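Local coordinates for protein ATP:cob(I)alamin adenosyltransferase (Salmonella enterica subsp. enterica serovar Livingstone, PDB 5CX7) that probably converts cob(I)alamin to adenosylcobalamin for propanediol degradation in a bacterial microcompartment, and is represented here by its heme-binding C-terminal domain, at residues V25-A28 against Q29-Q32; T49-M52 against P53-L57. All blocks are in the same frame, centred on the assembly; numbering follows the deposited sequence.

Interaction 1 of 2, residues V25-A28 against Q29-Q32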
ATOM      1  N   VAL E  25       1.835 -25.140  20.430  1.00 16.07           N
ATOM      2  CA  VAL E  25       1.410 -26.161  19.469  1.00 16.21           C
ATOM      3  C   VAL E  25       0.798 -27.379  20.176  1.00 18.89           C
ATOM      4  O   VAL E  25      -0.252 -27.903  19.762  1.00 20.47           O
ATOM      5  CB  VAL E  25       2.591 -26.588  18.591  1.00 16.91           C
ATOM      6  CG1 VAL E  25       2.311 -27.857  17.775  1.00 19.60           C
ATOM      7  CG2 VAL E  25       2.984 -25.475  17.633  1.00 17.02           C
ATOM      8  N   GLU E  26       1.446 -27.843  21.256  1.00 18.96           N
ATOM      9  CA  GLU E  26       0.895 -28.960  22.056  1.00 21.56           C
ATOM     10  C   GLU E  26      -0.533 -28.657  22.565  1.00 19.89           C
ATOM     11  O   GLU E  26      -1.422 -29.503  22.488  1.00 21.23           O
ATOM     12  CB  GLU E  26       1.840 -29.336  23.212  1.00 22.32           C
ATOM     13  CG  GLU E  26       3.060 -30.086  22.659  1.00 27.73           C
ATOM     14  CD  GLU E  26       4.119 -30.409  23.715  1.00 32.18           C
ATOM     15  OE1 GLU E  26       3.934 -30.021  24.907  1.00 39.14           O
ATOM     16  OE2 GLU E  26       5.149 -31.018  23.345  1.00 37.30           O
ATOM     17  N   ARG E  27      -0.734 -27.479  23.122  1.00 17.05           N
ATOM     18  CA  ARG E  27      -2.033 -27.093  23.602  1.00 18.30           C
ATOM     19  C   ARG E  27      -3.076 -27.005  22.469  1.00 20.23           C
ATOM     20  O   ARG E  27      -4.225 -27.468  22.633  1.00 15.89           O
ATOM     21  CB  ARG E  27      -1.971 -25.746  24.371  1.00 18.86           C
ATOM     22  CG  ARG E  27      -3.275 -25.296  24.986  1.00 19.71           C
ATOM     23  CD  ARG E  27      -3.850 -26.428  25.883  1.00 19.92           C
ATOM     24  NE  ARG E  27      -5.071 -25.977  26.505  1.00 16.09           N
ATOM     25  CZ  ARG E  27      -6.002 -26.780  27.040  1.00 19.86           C
ATOM     26  NH1 ARG E  27      -5.846 -28.102  27.045  1.00 16.37           N
ATOM     27  NH2 ARG E  27      -7.147 -26.250  27.551  1.00 17.75           N
ATOM     28  N   ALA E  28      -2.676 -26.404  21.318  1.00 17.33           N
ATOM     29  CA  ALA E  28      -3.573 -26.385  20.175  1.00 16.76           C
ATOM     30  C   ALA E  28      -3.957 -27.814  19.707  1.00 18.14           C
ATOM     31  O   ALA E  28      -5.139 -28.093  19.384  1.00 18.78           O
ATOM     32  CB  ALA E  28      -2.919 -25.611  19.028  1.00 15.41           C
ATOM     33  N   GLN E  29      -2.994 -28.726  19.679  1.00 18.85           N
ATOM     34  CA  GLN E  29      -3.282 -30.153  19.422  1.00 23.53           C
ATOM     35  C   GLN E  29      -4.311 -30.748  20.424  1.00 25.00           C
ATOM     36  O   GLN E  29      -5.221 -31.447  20.005  1.00 22.71           O
ATOM     37  CB  GLN E  29      -2.005 -30.991  19.440  1.00 25.96           C
ATOM     38  CG  GLN E  29      -1.142 -30.734  18.240  1.00 28.95           C
ATOM     39  CD  GLN E  29       0.240 -31.352  18.340  1.00 31.69           C
ATOM     40  OE1 GLN E  29       0.704 -31.698  19.410  1.00 31.21           O
ATOM     41  NE2 GLN E  29       0.880 -31.492  17.227  1.00 32.19           N
ATOM     42  N   GLN E  30      -4.185 -30.426  21.718  1.00 22.14           N
ATOM     43  CA  GLN E  30      -5.127 -30.908  22.701  1.00 23.65           C
ATOM     44  C   GLN E  30      -6.519 -30.392  22.419  1.00 24.68           C
ATOM     45  O   GLN E  30      -7.500 -31.098  22.633  1.00 23.84           O
ATOM     46  CB  GLN E  30      -4.738 -30.481  24.128  1.00 26.78           C
ATOM     47  CG  GLN E  30      -3.537 -31.239  24.670  1.00 28.76           C
ATOM     48  CD  GLN E  30      -2.906 -30.636  25.931  1.00 28.26           C
ATOM     49  OE1 GLN E  30      -3.365 -29.651  26.500  1.00 22.02           O
ATOM     50  NE2 GLN E  30      -1.696 -31.099  26.207  1.00 34.97           N
ATOM     51  N   LEU E  31      -6.594 -29.117  21.986  1.00 22.08           N
ATOM     52  CA  LEU E  31      -7.870 -28.523  21.690  1.00 22.43           C
ATOM     53  C   LEU E  31      -8.398 -28.940  20.338  1.00 22.25           C
ATOM     54  O   LEU E  31      -9.505 -28.540  20.020  1.00 24.59           O
ATOM     55  CB  LEU E  31      -7.787 -26.995  21.816  1.00 22.49           C
ATOM     56  CG  LEU E  31      -7.460 -26.460  23.205  1.00 23.54           C
ATOM     57  CD1 LEU E  31      -7.414 -24.952  23.214  1.00 25.47           C
ATOM     58  CD2 LEU E  31      -8.471 -26.942  24.253  1.00 25.84           C
ATOM     59  N   GLN E  32      -7.576 -29.618  19.555  1.00 17.93           N
ATOM     60  CA  GLN E  32      -7.869 -29.993  18.170  1.00 22.23           C
ATOM     61  C   GLN E  32      -8.198 -28.772  17.254  1.00 22.35           C
ATOM     62  O   GLN E  32      -9.174 -28.799  16.508  1.00 16.58           O
ATOM     63  CB  GLN E  32      -9.017 -30.990  18.123  1.00 24.30           C
ATOM     64  CG  GLN E  32      -8.626 -32.278  18.833  1.00 26.82           C
ATOM     65  CD  GLN E  32      -9.640 -33.398  18.626  1.00 30.46           C
ATOM     66  OE1 GLN E  32      -9.363 -34.262  17.858  1.00 43.61           O
ATOM     67  NE2 GLN E  32     -10.753 -33.417  19.337  1.00 34.26           N
TER
HETATM   68  O   HOH W   1      -0.632 -32.428  22.285  1.00 41.53           O
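The guanidinium of Arg27 has Leu31 on one face and Gln30 at its edge. Leu31 CD2 sits 3.6 Å from Arg27 NH2, above the plane but offset toward the rim, so the methyl lies over the CZ-NH2 side of the group. At the edge, Arg27 NH1 donates to Gln30 OE1 over 3.0 Å; the acceptor lies close to the guanidinium plane, and the N-H...O angle is 159°. The amide of Gln30 is turned 73° from the guanidinium, the two side chains crossing nearly at right angles. Arg27 reaches both neighbours because the bend at chi2 (54°) turns its chain forward along the helix, toward the C-terminal turn.

Beneath the side chains run the i to i+4 bonds of helix 14-31, among them Gln29 N to Val25 O (2.9 Å) and Leu31 N to Arg27 O (3.0 Å). A water donates to Glu26 O at 3.0 Å and to Gln29 OE1 at 3.3 Å, linking backbone to amide. Gln32, with positive phi, ends the helix in a Schellman motif.

The other amino nitrogen, Arg27 NH2, forms a salt bridge with Asp132 of helix 127-139, and Glu26 OE2 pairs with Arg22. Glu26 and Gln29 are likely magnesium ligands. Bonds at both amino nitrogens restrict rotation of the Arg27 guanidinium, and the Asp132 carboxylate would be expected to stabilise its positive charge.

Interaction 2 of 2, residues T49-M52 against P53-L57. With HEM (protoporphyrin IX containing Fe), chain B.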
ATOM      1  N   THR E  49       7.753 -17.840  13.852  1.00 13.25           N
ATOM      2  CA  THR E  49       6.437 -18.112  13.385  1.00 15.36           C
ATOM      3  C   THR E  49       6.349 -19.607  13.162  1.00 15.17           C
ATOM      4  O   THR E  49       7.232 -20.192  12.576  1.00 16.60           O
ATOM      5  CB  THR E  49       6.111 -17.369  12.032  1.00 17.81           C
ATOM      6  OG1 THR E  49       6.206 -15.978  12.263  1.00 24.28           O
ATOM      7  CG2 THR E  49       4.663 -17.634  11.592  1.00 20.34           C
ATOM      8  N   TRP E  50       5.210 -20.180  13.487  1.00 14.16           N
ATOM      9  CA  TRP E  50       4.911 -21.583  13.192  1.00 13.96           C
ATOM     10  C   TRP E  50       3.473 -21.777  12.861  1.00 10.54           C
ATOM     11  O   TRP E  50       2.581 -21.387  13.585  1.00 10.66           O
ATOM     12  CB  TRP E  50       5.241 -22.457  14.442  1.00 14.97           C
ATOM     13  CG  TRP E  50       5.118 -23.900  14.136  1.00 18.42           C
ATOM     14  CD1 TRP E  50       3.969 -24.633  14.088  1.00 19.03           C
ATOM     15  CD2 TRP E  50       6.156 -24.767  13.703  1.00 20.22           C
ATOM     16  NE1 TRP E  50       4.246 -25.933  13.727  1.00 21.10           N
ATOM     17  CE2 TRP E  50       5.581 -26.038  13.479  1.00 21.56           C
ATOM     18  CE3 TRP E  50       7.534 -24.612  13.528  1.00 22.20           C
ATOM     19  CZ2 TRP E  50       6.330 -27.135  13.088  1.00 24.73           C
ATOM     20  CZ3 TRP E  50       8.290 -25.740  13.157  1.00 23.28           C
ATOM     21  CH2 TRP E  50       7.692 -26.945  12.910  1.00 23.94           C
ATOM     22  N   ARG E  51       3.198 -22.344  11.681  1.00 11.94           N
ATOM     23  CA  ARG E  51       1.851 -22.578  11.242  1.00 11.82           C
ATOM     24  C   ARG E  51       1.533 -24.040  11.249  1.00 11.53           C
ATOM     25  O   ARG E  51       2.187 -24.816  10.567  1.00 11.89           O
ATOM     26  CB  ARG E  51       1.614 -22.083   9.805  1.00 13.16           C
ATOM     27  CG  ARG E  51       0.241 -22.419   9.239  1.00 14.66           C
ATOM     28  CD  ARG E  51      -0.014 -21.793   7.842  1.00 15.95           C
ATOM     29  NE  ARG E  51      -1.393 -22.074   7.422  1.00 17.81           N
ATOM     30  CZ  ARG E  51      -1.827 -23.133   6.741  1.00 18.66           C
ATOM     31  NH1 ARG E  51      -0.998 -24.072   6.290  1.00 19.55           N
ATOM     32  NH2 ARG E  51      -3.133 -23.234   6.454  1.00 17.50           N
ATOM     33  N   MET E  52       0.482 -24.382  11.923  1.00 12.78           N
ATOM     34  CA  MET E  52      -0.013 -25.778  11.951  1.00 15.02           C
ATOM     35  C   MET E  52      -0.833 -26.060  10.710  1.00 16.02           C
ATOM     36  O   MET E  52      -1.506 -25.145  10.165  1.00 14.04           O
ATOM     37  CB  MET E  52      -0.833 -26.044  13.192  1.00 13.82           C
ATOM     38  CG  MET E  52      -0.070 -25.882  14.470  1.00 14.19           C
ATOM     39  SD  MET E  52      -1.069 -25.950  15.947  1.00 16.40           S
ATOM     40  CE  MET E  52      -1.693 -27.654  15.826  1.00 19.92           C
ATOM     41  N   PRO E  53      -0.763 -27.310  10.216  1.00 18.83           N
ATOM     42  CA  PRO E  53      -1.520 -27.623   9.002  1.00 20.30           C
ATOM     43  C   PRO E  53      -3.006 -27.286   9.131  1.00 19.02           C
ATOM     44  O   PRO E  53      -3.599 -27.473  10.176  1.00 15.46           O
ATOM     45  CB  PRO E  53      -1.305 -29.149   8.816  1.00 20.41           C
ATOM     46  CG  PRO E  53      -0.093 -29.464   9.582  1.00 20.30           C
ATOM     47  CD  PRO E  53      -0.023 -28.488  10.745  1.00 18.10           C
ATOM     48  N   ASP E  54      -3.570 -26.728   8.054  1.00 19.40           N
ATOM     49  CA  ASP E  54      -4.973 -26.344   7.964  1.00 19.72           C
ATOM     50  C   ASP E  54      -5.409 -25.193   8.862  1.00 16.06           C
ATOM     51  O   ASP E  54      -6.608 -24.918   8.938  1.00 15.62           O
ATOM     52  CB  ASP E  54      -5.923 -27.528   8.196  1.00 23.83           C
ATOM     53  CG  ASP E  54      -5.699 -28.656   7.228  1.00 29.97           C
ATOM     54  OD1 ASP E  54      -5.577 -28.393   6.026  1.00 26.88           O
ATOM     55  OD2 ASP E  54      -5.663 -29.824   7.691  1.00 32.68           O
ATOM     56  N   ALA E  55      -4.482 -24.460   9.466  1.00 13.85           N
ATOM     57  CA  ALA E  55      -4.878 -23.241  10.166  1.00 12.90           C
ATOM     58  C   ALA E  55      -5.582 -22.273   9.199  1.00 13.32           C
ATOM     59  O   ALA E  55      -5.223 -22.149   8.018  1.00 13.21           O
ATOM     60  CB  ALA E  55      -3.683 -22.547  10.794  1.00 13.16           C
ATOM     61  N   LEU E  56      -6.545 -21.541   9.722  1.00 15.39           N
ATOM     62  CA  LEU E  56      -7.266 -20.545   8.891  1.00 14.79           C
ATOM     63  C   LEU E  56      -6.250 -19.674   8.211  1.00 13.89           C
ATOM     64  O   LEU E  56      -5.318 -19.179   8.877  1.00 14.65           O
ATOM     65  CB  LEU E  56      -8.135 -19.651   9.741  1.00 13.02           C
ATOM     66  CG  LEU E  56      -9.343 -20.251  10.441  1.00 16.09           C
ATOM     67  CD1 LEU E  56     -10.070 -19.182  11.279  1.00 17.51           C
ATOM     68  CD2 LEU E  56     -10.316 -20.887   9.481  1.00 13.84           C
ATOM     69  N   LEU E  57      -6.460 -19.380   6.924  1.00 13.88           N
ATOM     70  CA  LEU E  57      -5.516 -18.473   6.246  1.00 14.01           C
ATOM     71  C   LEU E  57      -5.364 -17.115   6.876  1.00 11.35           C
ATOM     72  O   LEU E  57      -4.234 -16.604   6.947  1.00 11.40           O
ATOM     73  CB  LEU E  57      -5.837 -18.263   4.762  1.00 17.46           C
ATOM     74  CG  LEU E  57      -5.850 -19.412   3.766  1.00 22.17           C
ATOM     75  CD1 LEU E  57      -6.145 -18.855   2.385  1.00 27.07           C
ATOM     76  CD2 LEU E  57      -4.495 -20.099   3.770  1.00 26.21           C
TER
HETATM   77  CHA HEM B 201      14.356 -30.298  20.091  1.00 28.29           C
HETATM   78  CHB HEM B 201      15.093 -26.391  17.283  1.00 29.16           C
HETATM   79  CHC HEM B 201      10.281 -26.088  16.932  1.00 32.94           C
HETATM   80  CHD HEM B 201       9.654 -30.198  19.350  1.00 29.78           C
HETATM   81  C1A HEM B 201      14.911 -29.262  19.412  1.00 31.79           C
HETATM   82  C2A HEM B 201      16.277 -28.948  19.450  1.00 36.34           C
HETATM   83  C3A HEM B 201      16.478 -27.846  18.665  1.00 34.20           C
HETATM   84  C4A HEM B 201      15.261 -27.470  18.104  1.00 32.70           C
HETATM   85  CMA HEM B 201      17.795 -27.126  18.426  1.00 38.17           C
HETATM   86  CAA HEM B 201      17.361 -29.656  20.253  1.00 39.91           C
HETATM   87  CBA HEM B 201      17.552 -28.807  21.536  1.00 46.05           C
HETATM   88  CGA HEM B 201      17.887 -29.610  22.769  1.00 53.78           C
HETATM   89  O1A HEM B 201      19.081 -29.633  23.170  1.00 54.80           O
HETATM   90  O2A HEM B 201      16.970 -30.221  23.381  1.00 58.80           O
HETATM   91  C1B HEM B 201      13.832 -25.968  16.916  1.00 30.99           C
HETATM   92  C2B HEM B 201      13.594 -24.822  16.154  1.00 31.82           C
HETATM   93  C3B HEM B 201      12.239 -24.724  16.046  1.00 32.93           C
HETATM   94  C4B HEM B 201      11.643 -25.853  16.802  1.00 30.07           C
HETATM   95  CMB HEM B 201      14.705 -23.924  15.595  1.00 37.63           C
HETATM   96  CAB HEM B 201      11.591 -23.646  15.274  1.00 37.44           C
HETATM   97  CBB HEM B 201      10.311 -23.454  15.058  1.00 38.75           C
HETATM   98  C1C HEM B 201       9.673 -27.156  17.568  1.00 34.72           C
HETATM   99  C2C HEM B 201       8.262 -27.358  17.643  1.00 37.72           C
HETATM  100  C3C HEM B 201       8.095 -28.566  18.343  1.00 36.17           C
HETATM  101  C4C HEM B 201       9.415 -29.037  18.669  1.00 32.67           C
HETATM  102  CMC HEM B 201       7.162 -26.446  17.074  1.00 32.09           C
HETATM  103  CAC HEM B 201       6.871 -29.332  18.749  1.00 36.55           C
HETATM  104  CBC HEM B 201       5.625 -29.016  18.493  1.00 42.94           C
HETATM  105  C1D HEM B 201      10.939 -30.519  19.727  1.00 31.30           C
HETATM  106  C2D HEM B 201      11.106 -31.733  20.530  1.00 32.75           C
HETATM  107  C3D HEM B 201      12.431 -31.784  20.783  1.00 37.37           C
HETATM  108  C4D HEM B 201      13.029 -30.608  20.089  1.00 27.75           C
HETATM  109  CMD HEM B 201      10.004 -32.692  20.954  1.00 35.99           C
HETATM  110  CAD HEM B 201      13.148 -32.886  21.571  1.00 47.46           C
HETATM  111  CBD HEM B 201      12.806 -32.938  23.062  1.00 51.93           C
HETATM  112  CGD HEM B 201      13.951 -32.508  23.953  1.00 62.70           C
HETATM  113  O1D HEM B 201      14.313 -33.238  24.935  1.00 69.04           O
HETATM  114  O2D HEM B 201      14.509 -31.403  23.732  1.00 68.31           O
HETATM  115  NA  HEM B 201      14.289 -28.315  18.592  1.00 29.29           N
HETATM  116  NB  HEM B 201      12.676 -26.531  17.263  1.00 31.88           N
HETATM  117  NC  HEM B 201      10.343 -28.145  18.240  1.00 29.90           N
HETATM  118  ND  HEM B 201      12.111 -29.864  19.490  1.00 31.14           N
HETATM  119 FE   HEM B 201      12.410 -28.244  18.439  1.00 26.09          FE
HETATM  120  O   HOH W   2      -2.688 -19.761   8.129  1.00 14.01           O
HETATM  121  O   HOH W   3      -2.219 -26.586   5.411  1.00 26.43           O
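Arg51 NH2 donates to the carbonyl oxygen of Ala55 across 2.8 Å, meeting a lone pair in the carbonyl plane, although the acceptor lies 22° out of the guanidinium plane and the N-H...O angle is only 143°. Ala55 N lies over one guanidinium face. Two waters approach the edge in plane: one accepts from Arg51 NE at 2.7 Å and donates to Leu56 O, the other accepts from Arg51 NH1 at 2.9 Å and from Asp54 N. The chain of Arg51 is extended from CG to NE, with CG anti to the backbone N (chi1 175°), carrying the head group out to the loop.

That loop opens with a type II beta turn from Met52 to Ala55, closed by Ala55 N to Met52 O at 3.1 Å, directly after strand 46-51, an outermost strand of the antiparallel sheet within this chain. Met52 packs on Ala28 and Gln29 of helix 14-31.

On the same strand, Trp50 lines the heme pocket: the heme methyl CMC stands over the centre of one ring face, while Trp50 CE3 approaches vinyl carbon CBB to 3.4 Å. Farther out, Thr49 and Trp50 pair with a strand of a second subunit, continuing the sheet, and Lys74 NZ of a third subunit makes a hydrogen bond with Asp54 O.

Interaction 1 precedes interaction 2 along the chain: the first occupies the C-terminal end of helix 14-31, the second the end of strand 46-51 and the loop leading to helix 59-72. Their centres are 12 Å apart, and both belong to the HbpS-like domain. They touch where helix 14-31 packs on the end of strand 46-51 and the residue after it: Ala28 CB meets Met52 SD at 3.6 Å, and Val25 CG2 meets Trp50 CD1 at 3.8 Å. Val25 and Trp50 both belong to the heme pocket, so this helix-strand seam forms part of the heme site, while the loop beyond it reaches a third subunit, whereas the strand itself pairs with a second.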